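Local coordinates for protein bottromycin amidohydrolase (Streptomyces purpureus, PDB 6I5S) that probably hydrolyses a thiazoline-containing intermediate as a gatekeeper step of bottromycin biosynthesis, using a two-zinc amidohydrolase centre, at residues Pro88-Ala93 against Lys379-Asp384; Gly110-Arg115 against Val422-Val427; Gly266-Pro271 against Gly340-Val345; Asp401-Arg406 against Ala417-Val422. All blocks are in the same frame, centred on the assembly; numbering follows the deposited sequence.

Overall arrangement
Contacts 1 and 3 lie in the metal-bearing barrel, contact 4 in the outlying antiparallel part of the sheet, and contact 2 where the two regions meet. Contacts 1, 2 and 4 reach one mixed sheet: strand 84-95 pairs with both 111-116 and 402-405, and contacts 2 and 4 share V422 of strand 421-424. Contacts 1 and 2 are wholly buried; 3 and 4 each run out to solvent at one end. The chemistry follows: one direct backbone bond, a bridging water and a threonine methyl in contact 1, methyl packing without hydrogen bonds in contact 2, and strand ladders edged by charged side chains in contacts 3 and 4. D384 of contact 1 also salt-bridges R342 of contact 3.

Contact 1. Residues Pro88-Ala93 against Lys379-Asp384; sequences PGFVDA and KAATAD
In the (β/α)8 barrel of this amidohydrolase, strand 84-95 leads into the zinc ligands H94 and H96, and just before them F90 and V91 lean on the break between helices 374-381 and 383-388. The one direct hydrogen bond runs from V91 N to A381 O at 2.9 Å; the donor sits almost in line with the carbonyl (C=O...N 169°). The same oxygen takes a CA-H contact from F90 CA at 3.5 Å. One residue on, T382 points its methyl at the strand: CG2 is 3.5 Å from G89 O and 3.6 Å from P88 O, while it meets the F90 ring at its edge, in plane, 3.8 Å from CD1. With CG2 set anti to its own carbonyl carbon, the hydroxyl is placed to bond L378 O, in the last turn of the helix before the break. A water lies 2.9 Å from V91 O and 2.8 Å from A380 O, spanning the two backbones. Beyond V91, D92 turns to the other side, where it bonds T347. Strand 84-95 thus rests against the junction between two successive helices through backbone and methyl contacts, an arrangement consistent with the first barrel strand of amidohydrolases, which carries the His-X-His metal motif.

Contact 2. Residues Gly110-Arg115 against Val422-Val427; sequences GVTAYR and VLVDGV
G110, just before barrel strand 111-116, and T112 within it meet V422 and V424 of a β-hairpin whose strands 421-424 and 427-430 are joined by a type I' turn. The tight part is small and made of methyls. T112 CG2 lies 3.9 Å from V422 CG1, the two side chains passing alongside and pointing opposite ways, and the same methyl is 4.1 Å from L423 O. The other branch of V422, CG2, reaches G110 CA at 3.9 Å, a bare backbone surface. G110 has no side chain to stand between; with its positive phi it also ends helix 100-108 in a Schellman motif, V111 N bonded to L106 O and G110 N to L107 O. The loose side opens further along. The axes of the short strand segments come no nearer than 8.2 Å and make an angle of 44°, no hydrogen bond joins the two segments, and A113 to R115 run on away from the hairpin. It is not solvent that lies there: these residues are buried among other parts of the fold, R115 pairing with E228 and D425 at the turn with R133. The hairpin closes on itself instead, V424 N to V427 O and V427 N to V424 O, while V424 CG2 approaches T112 CG2 at a more distant 4.2 Å.

Contact 3. Residues Gly266-Pro271 against Gly340-Val345; sequences GHFVCP and GARLLV
F268 and R342 lie side by side on one face of a parallel strand pair and point the same way, the rim of the ring against the guanidinium. The planes are tilted by 34°, so the approach is closest at one end: F268 CZ stands 3.3 Å above the guanidinium plane, over its centre, while R342 CD makes a CH-pi contact over the ring face, 4.2 Å from the centroid. The bend at chi3 (77°) brings the guanidinium to the CE1-CZ rim of the ring, not over its centre. Its NH1 meets a water that also binds G266 O, and its NH2 forms salt bridges with D384 and D387. An alanine in place of R342 would probably leave D384 and D387 without their cation and uncover the face of the F268 ring. On the other face V269 and L343 also run alongside each other, V269 CB 4.1 Å from L343 CD2; the L343 side chain crosses the P271 ring at about a right angle. L344, further on, sets CD1 4.0 Å from F268 CB. Beneath these side chains the backbones are laced by R342 N to H267 O (2.8 Å), V269 N to R342 O (2.9 Å) and L344 N to V269 O (3.0 Å), with G266 N to G340 O at the open end. Strand 268-270 is the middle of three parallel strands, flanked by 226-228, which runs up to zinc ligand H229, and 342-343, which leads toward zinc ligand D348; helix 383-388 packs on F268 and L344, helix 358-369 on P271 and V345.

Contact 4. Residues Asp401-Arg406 against Ala417-Val422; sequences DLVFYR and ARPDGV
V403 and P419 form the apolar centre, V403 CG1 reaching the proline ring at CG, 3.6 Å away. The Y405 ring lies alongside the same proline, its CE1 3.7 Å from P419 CA, and its hydroxyl passes on to bond L416 O. On the opposite face of the strand pair F404 packs its CB 3.5 Å from G421 O, an oxygen that also lies at the edge of the ring. V403 and V422 form an antiparallel non-hydrogen-bonded pair; the next pair, F404 with G421, is hydrogen-bonded, F404 N giving to G421 O at 2.9 Å. F404 O in return receives two weak bonds, from D420 N and G421 N, since both residues face F404 in a classic beta bulge. Outward from the bulge, D420 has CG anti to its carbonyl carbon (chi1 -61°), which swings the carboxylate to the end of strand 402-405. There OD2 takes the R406 N-H on its anti side, at 2.8 Å and nearly straight (171°), and R406 CB sits 3.5 Å from the same oxygen. A leucine in place of D420 would probably leave the R406 backbone N-H without its acceptor and free the strand end to shift. R418 NH1 stays 4.0 Å from D420 OD1, a long ion pair, whereas the R406 guanidinium turns to D83 O and makes a cation-pi contact with W84. Strand 402-405 lies between 84-95 and 421-424, antiparallel to both, with F404 set edge-to-face against W84 and F428, the latter from strand 427-430.

Contact 1. Residues Pro88-Ala93 against Lys379-Asp384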
# COMPACT_ATOMS: atom_id res chain seq x y z
N PRO A 88 -7.44 0.31 -13.48
CA PRO A 88 -6.30 1.16 -13.14
C PRO A 88 -5.32 0.37 -12.29
O PRO A 88 -5.66 -0.59 -11.60
CB PRO A 88 -6.95 2.27 -12.32
CG PRO A 88 -8.35 2.30 -12.74
CD PRO A 88 -8.70 0.87 -12.94
N GLY A 89 -4.07 0.80 -12.34
CA GLY A 89 -3.07 0.20 -11.48
C GLY A 89 -3.41 0.43 -10.02
O GLY A 89 -4.00 1.44 -9.67
N PHE A 90 -3.03 -0.54 -9.18
CA PHE A 90 -3.31 -0.50 -7.75
C PHE A 90 -2.30 0.36 -7.00
O PHE A 90 -1.15 0.53 -7.43
CB PHE A 90 -3.27 -1.92 -7.14
CG PHE A 90 -4.11 -2.90 -7.88
CD1 PHE A 90 -5.36 -2.55 -8.37
CD2 PHE A 90 -3.65 -4.16 -8.13
CE1 PHE A 90 -6.11 -3.44 -9.14
CE2 PHE A 90 -4.43 -5.07 -8.90
CZ PHE A 90 -5.66 -4.68 -9.38
N VAL A 91 -2.75 0.87 -5.85
CA VAL A 91 -1.92 1.69 -4.97
C VAL A 91 -1.91 1.05 -3.60
O VAL A 91 -2.96 0.94 -2.94
CB VAL A 91 -2.44 3.13 -4.86
CG1 VAL A 91 -1.38 3.98 -4.06
CG2 VAL A 91 -2.69 3.71 -6.27
N ASP A 92 -0.73 0.61 -3.15
CA ASP A 92 -0.59 0.22 -1.75
C ASP A 92 -0.49 1.50 -0.91
O ASP A 92 0.54 2.20 -0.94
CB ASP A 92 0.60 -0.70 -1.51
CG ASP A 92 0.64 -1.23 -0.08
OD1 ASP A 92 1.23 -2.28 0.13
OD2 ASP A 92 0.10 -0.57 0.86
N ALA A 93 -1.54 1.80 -0.18
CA ALA A 93 -1.65 3.08 0.52
C ALA A 93 -0.83 3.17 1.81
O ALA A 93 -0.81 4.24 2.46
CB ALA A 93 -3.09 3.40 0.80
N LYS A 379 -12.46 0.65 -5.89
CA LYS A 379 -12.33 2.10 -5.72
C LYS A 379 -11.28 2.44 -4.67
O LYS A 379 -10.48 3.35 -4.86
CB LYS A 379 -13.69 2.71 -5.36
CG LYS A 379 -13.68 4.20 -5.27
CD LYS A 379 -15.07 4.80 -4.97
CE LYS A 379 -15.03 6.33 -5.16
NZ LYS A 379 -16.33 6.99 -4.86
N ALA A 380 -11.29 1.75 -3.53
CA ALA A 380 -10.27 1.94 -2.50
C ALA A 380 -8.86 1.63 -3.00
O ALA A 380 -7.90 2.29 -2.59
CB ALA A 380 -10.58 1.04 -1.32
N ALA A 381 -8.72 0.65 -3.90
CA ALA A 381 -7.42 0.20 -4.39
C ALA A 381 -6.88 1.15 -5.42
O ALA A 381 -5.67 1.16 -5.69
CB ALA A 381 -7.57 -1.22 -5.00
N THR A 382 -7.74 1.99 -6.00
CA THR A 382 -7.35 2.77 -7.16
C THR A 382 -7.78 4.23 -7.05
O THR A 382 -6.98 5.07 -6.59
CB THR A 382 -7.88 2.14 -8.47
OG1 THR A 382 -9.32 2.04 -8.49
CG2 THR A 382 -7.29 0.76 -8.69
N ALA A 383 -8.95 4.57 -7.59
CA ALA A 383 -9.40 5.97 -7.70
C ALA A 383 -9.26 6.77 -6.39
O ALA A 383 -8.84 7.91 -6.41
CB ALA A 383 -10.85 5.99 -8.16
N ASP A 384 -9.67 6.19 -5.25
CA ASP A 384 -9.61 6.99 -4.02
C ASP A 384 -8.18 7.13 -3.53
O ASP A 384 -7.84 8.12 -2.87
CB ASP A 384 -10.49 6.36 -2.95
CG ASP A 384 -11.92 6.90 -2.99
OD1 ASP A 384 -12.25 7.65 -3.92
OD2 ASP A 384 -12.71 6.62 -2.06
O HOH W 1 -5.32 2.11 -1.63

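Contact 2. Residues Gly110-Arg115 against Val422-Val427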
# COMPACT_ATOMS: atom_id res chain seq x y z
N GLY A 110 0.32 -6.11 -9.44
CA GLY A 110 -0.48 -5.06 -10.06
C GLY A 110 -0.40 -3.72 -9.37
O GLY A 110 -1.16 -2.81 -9.70
N VAL A 111 0.47 -3.60 -8.39
CA VAL A 111 0.63 -2.36 -7.62
C VAL A 111 1.66 -1.50 -8.34
O VAL A 111 2.86 -1.81 -8.36
CB VAL A 111 1.06 -2.65 -6.19
CG1 VAL A 111 1.25 -1.29 -5.45
CG2 VAL A 111 0.06 -3.49 -5.43
N THR A 112 1.18 -0.41 -8.93
CA THR A 112 1.99 0.47 -9.72
C THR A 112 2.33 1.78 -9.03
O THR A 112 3.01 2.62 -9.64
CB THR A 112 1.30 0.77 -11.08
OG1 THR A 112 0.01 1.31 -10.88
CG2 THR A 112 1.14 -0.51 -11.91
N ALA A 113 1.84 1.99 -7.81
CA ALA A 113 2.17 3.16 -7.00
C ALA A 113 2.00 2.76 -5.52
O ALA A 113 1.35 1.77 -5.19
CB ALA A 113 1.28 4.35 -7.34
N TYR A 114 2.69 3.48 -4.65
CA TYR A 114 2.54 3.23 -3.23
C TYR A 114 2.81 4.54 -2.47
O TYR A 114 3.58 5.39 -2.94
CB TYR A 114 3.50 2.12 -2.77
CG TYR A 114 5.00 2.43 -2.96
CD1 TYR A 114 5.80 2.91 -1.91
CD2 TYR A 114 5.62 2.21 -4.19
CE1 TYR A 114 7.15 3.22 -2.11
CE2 TYR A 114 7.00 2.49 -4.41
CZ TYR A 114 7.76 2.96 -3.35
OH TYR A 114 9.05 3.23 -3.53
N ARG A 115 2.18 4.65 -1.30
CA ARG A 115 2.54 5.66 -0.30
C ARG A 115 3.60 5.07 0.62
O ARG A 115 3.39 4.05 1.30
CB ARG A 115 1.34 6.15 0.50
CG ARG A 115 0.28 6.79 -0.35
CD ARG A 115 -0.74 7.60 0.49
NE ARG A 115 -1.31 6.79 1.61
CZ ARG A 115 -2.03 7.27 2.61
NH1 ARG A 115 -2.48 6.47 3.57
NH2 ARG A 115 -2.38 8.57 2.70
N VAL A 422 0.59 -6.44 -16.59
CA VAL A 422 0.62 -5.18 -15.83
C VAL A 422 1.33 -4.17 -16.71
O VAL A 422 2.46 -4.40 -17.13
CB VAL A 422 1.34 -5.31 -14.47
CG1 VAL A 422 1.42 -3.94 -13.77
CG2 VAL A 422 0.64 -6.28 -13.57
N LEU A 423 0.64 -3.08 -17.03
CA LEU A 423 1.21 -1.95 -17.77
C LEU A 423 1.70 -0.91 -16.78
O LEU A 423 0.91 -0.38 -15.99
CB LEU A 423 0.14 -1.35 -18.66
CG LEU A 423 0.54 -0.33 -19.72
CD1 LEU A 423 1.47 -0.94 -20.76
CD2 LEU A 423 -0.72 0.15 -20.39
N VAL A 424 3.00 -0.58 -16.85
CA VAL A 424 3.63 0.31 -15.88
C VAL A 424 4.27 1.42 -16.67
O VAL A 424 5.28 1.18 -17.34
CB VAL A 424 4.70 -0.39 -15.03
CG1 VAL A 424 5.19 0.55 -13.94
CG2 VAL A 424 4.25 -1.68 -14.51
N ASP A 425 3.70 2.63 -16.59
CA ASP A 425 4.22 3.79 -17.37
C ASP A 425 4.46 3.35 -18.81
O ASP A 425 5.48 3.69 -19.43
CB ASP A 425 5.51 4.35 -16.73
CG ASP A 425 5.91 5.71 -17.28
OD1 ASP A 425 5.06 6.40 -17.91
OD2 ASP A 425 7.09 6.11 -17.07
N GLY A 426 3.52 2.57 -19.35
CA GLY A 426 3.59 2.12 -20.76
C GLY A 426 4.35 0.84 -21.06
O GLY A 426 4.23 0.33 -22.19
N VAL A 427 5.14 0.32 -20.14
CA VAL A 427 5.82 -0.96 -20.38
C VAL A 427 4.84 -2.07 -20.04
O VAL A 427 4.32 -2.12 -18.92
CB VAL A 427 7.09 -1.09 -19.54
CG1 VAL A 427 7.66 -2.48 -19.63
CG2 VAL A 427 8.12 -0.03 -19.93

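Contact 3. Residues Gly266-Pro271 against Gly340-Val345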
# COMPACT_ATOMS: atom_id res chain seq x y z
N GLY A 266 -16.39 11.56 4.15
CA GLY A 266 -15.50 12.26 3.27
C GLY A 266 -14.04 12.16 3.59
O GLY A 266 -13.22 12.65 2.82
N HIS A 267 -13.66 11.52 4.68
CA HIS A 267 -12.26 11.45 5.05
C HIS A 267 -11.66 10.09 4.69
O HIS A 267 -12.35 9.06 4.70
CB HIS A 267 -12.13 11.77 6.52
CG HIS A 267 -12.54 13.17 6.83
ND1 HIS A 267 -13.62 13.48 7.62
CD2 HIS A 267 -12.06 14.36 6.39
CE1 HIS A 267 -13.77 14.79 7.69
NE2 HIS A 267 -12.83 15.35 6.95
N PHE A 268 -10.37 10.12 4.35
CA PHE A 268 -9.65 8.94 3.88
C PHE A 268 -9.15 8.17 5.08
O PHE A 268 -8.47 8.73 5.94
CB PHE A 268 -8.48 9.31 3.01
CG PHE A 268 -8.88 9.97 1.70
CD1 PHE A 268 -9.22 9.20 0.61
CD2 PHE A 268 -8.96 11.34 1.59
CE1 PHE A 268 -9.58 9.80 -0.58
CE2 PHE A 268 -9.30 11.94 0.41
CZ PHE A 268 -9.60 11.16 -0.69
N VAL A 269 -9.48 6.87 5.12
CA VAL A 269 -9.15 5.97 6.22
C VAL A 269 -8.42 4.76 5.64
O VAL A 269 -8.96 4.09 4.78
CB VAL A 269 -10.43 5.52 6.97
CG1 VAL A 269 -10.10 4.44 7.97
CG2 VAL A 269 -11.05 6.72 7.64
N CYS A 270 -7.22 4.47 6.14
CA CYS A 270 -6.40 3.35 5.68
C CYS A 270 -6.22 2.40 6.86
O CYS A 270 -5.32 2.57 7.68
CB CYS A 270 -5.04 3.86 5.16
SG CYS A 270 -4.06 2.55 4.49
N PRO A 271 -7.07 1.36 6.99
CA PRO A 271 -7.10 0.59 8.25
C PRO A 271 -5.98 -0.44 8.41
O PRO A 271 -5.76 -0.91 9.53
CB PRO A 271 -8.48 -0.10 8.22
CG PRO A 271 -8.87 -0.15 6.76
CD PRO A 271 -8.24 1.11 6.12
N GLY A 340 -19.75 7.03 4.72
CA GLY A 340 -19.18 7.92 3.73
C GLY A 340 -17.69 8.13 3.82
O GLY A 340 -17.16 8.97 3.07
N ALA A 341 -16.99 7.48 4.76
CA ALA A 341 -15.53 7.51 4.76
C ALA A 341 -15.00 6.89 3.47
O ALA A 341 -15.66 6.08 2.81
CB ALA A 341 -14.93 6.73 5.94
N ARG A 342 -13.78 7.24 3.15
CA ARG A 342 -13.15 6.85 1.89
C ARG A 342 -12.04 5.89 2.25
O ARG A 342 -10.93 6.29 2.62
CB ARG A 342 -12.69 8.10 1.09
CG ARG A 342 -13.86 9.02 0.72
CD ARG A 342 -13.42 10.32 0.04
NE ARG A 342 -13.06 10.00 -1.34
CZ ARG A 342 -12.67 10.90 -2.24
NH1 ARG A 342 -12.60 12.19 -1.91
NH2 ARG A 342 -12.34 10.51 -3.45
N LEU A 343 -12.30 4.62 2.08
CA LEU A 343 -11.33 3.62 2.49
C LEU A 343 -10.18 3.51 1.48
O LEU A 343 -10.33 3.79 0.30
CB LEU A 343 -11.97 2.27 2.65
CG LEU A 343 -12.87 2.11 3.86
CD1 LEU A 343 -13.54 0.70 3.78
CD2 LEU A 343 -12.15 2.24 5.12
N LEU A 344 -9.03 3.08 1.99
CA LEU A 344 -7.81 2.84 1.21
C LEU A 344 -7.30 1.45 1.56
O LEU A 344 -7.57 0.90 2.64
CB LEU A 344 -6.71 3.91 1.54
CG LEU A 344 -7.13 5.36 1.33
CD1 LEU A 344 -6.08 6.30 1.98
CD2 LEU A 344 -7.21 5.62 -0.19
N VAL A 345 -6.53 0.89 0.64
CA VAL A 345 -5.97 -0.44 0.79
C VAL A 345 -4.48 -0.29 1.05
O VAL A 345 -3.71 -0.01 0.11
CB VAL A 345 -6.21 -1.31 -0.45
CG1 VAL A 345 -5.69 -2.65 -0.19
CG2 VAL A 345 -7.66 -1.34 -0.85
O HOH W 2 -13.49 13.70 0.35

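Contact 4. Residues Asp401-Arg406 against Ala417-Val422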
# COMPACT_ATOMS: atom_id res chain seq x y z
N ASP A 401 -0.79 3.29 -16.44
CA ASP A 401 -0.63 2.36 -15.34
C ASP A 401 -1.95 1.58 -15.24
O ASP A 401 -2.95 2.10 -14.73
CB ASP A 401 -0.38 3.10 -14.03
CG ASP A 401 0.92 3.88 -13.98
OD1 ASP A 401 1.94 3.52 -14.61
OD2 ASP A 401 0.92 4.91 -13.24
N LEU A 402 -1.96 0.33 -15.67
CA LEU A 402 -3.19 -0.44 -15.81
C LEU A 402 -2.92 -1.90 -15.51
O LEU A 402 -1.80 -2.37 -15.71
CB LEU A 402 -3.73 -0.32 -17.23
CG LEU A 402 -4.12 1.07 -17.73
CD1 LEU A 402 -4.43 1.03 -19.24
CD2 LEU A 402 -5.33 1.55 -16.91
N VAL A 403 -3.95 -2.63 -15.09
CA VAL A 403 -3.83 -4.06 -14.82
C VAL A 403 -4.77 -4.82 -15.74
O VAL A 403 -5.93 -4.45 -15.91
CB VAL A 403 -4.16 -4.39 -13.36
CG1 VAL A 403 -3.73 -5.79 -13.02
CG2 VAL A 403 -3.45 -3.37 -12.42
N PHE A 404 -4.26 -5.89 -16.35
CA PHE A 404 -4.94 -6.62 -17.41
C PHE A 404 -5.28 -8.04 -16.95
O PHE A 404 -4.44 -8.71 -16.34
CB PHE A 404 -4.04 -6.74 -18.63
CG PHE A 404 -3.91 -5.48 -19.41
CD1 PHE A 404 -4.43 -5.41 -20.69
CD2 PHE A 404 -3.24 -4.38 -18.91
CE1 PHE A 404 -4.28 -4.26 -21.46
CE2 PHE A 404 -3.09 -3.25 -19.67
CZ PHE A 404 -3.63 -3.18 -20.94
N TYR A 405 -6.48 -8.52 -17.31
CA TYR A 405 -6.98 -9.85 -16.99
C TYR A 405 -7.68 -10.44 -18.21
O TYR A 405 -8.43 -9.74 -18.90
CB TYR A 405 -7.98 -9.78 -15.84
CG TYR A 405 -7.39 -9.20 -14.57
CD1 TYR A 405 -6.78 -10.02 -13.62
CD2 TYR A 405 -7.47 -7.85 -14.32
CE1 TYR A 405 -6.25 -9.48 -12.41
CE2 TYR A 405 -6.89 -7.28 -13.14
CZ TYR A 405 -6.30 -8.12 -12.22
OH TYR A 405 -5.77 -7.61 -11.06
N ARG A 406 -7.42 -11.73 -18.47
CA ARG A 406 -8.12 -12.40 -19.55
C ARG A 406 -9.55 -12.72 -19.16
O ARG A 406 -10.43 -12.76 -20.02
CB ARG A 406 -7.39 -13.67 -19.93
CG ARG A 406 -6.09 -13.50 -20.65
CD ARG A 406 -6.29 -12.84 -21.99
NE ARG A 406 -5.06 -12.86 -22.79
CZ ARG A 406 -4.93 -12.28 -23.98
NH1 ARG A 406 -5.94 -11.59 -24.52
NH2 ARG A 406 -3.78 -12.41 -24.64
N ALA A 417 -5.46 -10.85 -7.81
CA ALA A 417 -4.09 -11.13 -7.39
C ALA A 417 -3.19 -11.71 -8.46
O ALA A 417 -1.97 -11.73 -8.25
CB ALA A 417 -4.07 -12.07 -6.19
N ARG A 418 -3.71 -12.21 -9.57
CA ARG A 418 -2.88 -12.82 -10.59
C ARG A 418 -3.19 -12.19 -11.94
O ARG A 418 -3.89 -12.77 -12.78
CB ARG A 418 -3.10 -14.34 -10.63
CG ARG A 418 -2.01 -15.05 -11.36
CD ARG A 418 -2.36 -16.51 -11.60
NE ARG A 418 -1.19 -17.18 -12.07
CZ ARG A 418 -0.72 -17.04 -13.31
NH1 ARG A 418 -1.35 -16.25 -14.18
NH2 ARG A 418 0.39 -17.69 -13.66
N PRO A 419 -2.68 -10.99 -12.19
CA PRO A 419 -2.88 -10.38 -13.49
C PRO A 419 -2.28 -11.25 -14.58
O PRO A 419 -1.32 -11.99 -14.37
CB PRO A 419 -2.13 -9.06 -13.38
CG PRO A 419 -2.01 -8.74 -11.92
CD PRO A 419 -2.01 -10.10 -11.24
N ASP A 420 -2.88 -11.18 -15.75
CA ASP A 420 -2.25 -11.64 -16.97
C ASP A 420 -1.38 -10.59 -17.65
O ASP A 420 -0.76 -10.89 -18.68
CB ASP A 420 -3.35 -12.13 -17.91
CG ASP A 420 -4.13 -13.28 -17.30
OD1 ASP A 420 -3.47 -14.24 -16.90
OD2 ASP A 420 -5.37 -13.18 -17.17
N GLY A 421 -1.37 -9.37 -17.15
CA GLY A 421 -0.46 -8.34 -17.59
C GLY A 421 -0.52 -7.15 -16.69
O GLY A 421 -1.58 -6.85 -16.09
N VAL A 422 0.59 -6.44 -16.59
CA VAL A 422 0.62 -5.18 -15.83
C VAL A 422 1.33 -4.17 -16.71
O VAL A 422 2.46 -4.40 -17.13
CB VAL A 422 1.34 -5.31 -14.47
CG1 VAL A 422 1.42 -3.94 -13.77
CG2 VAL A 422 0.64 -6.28 -13.57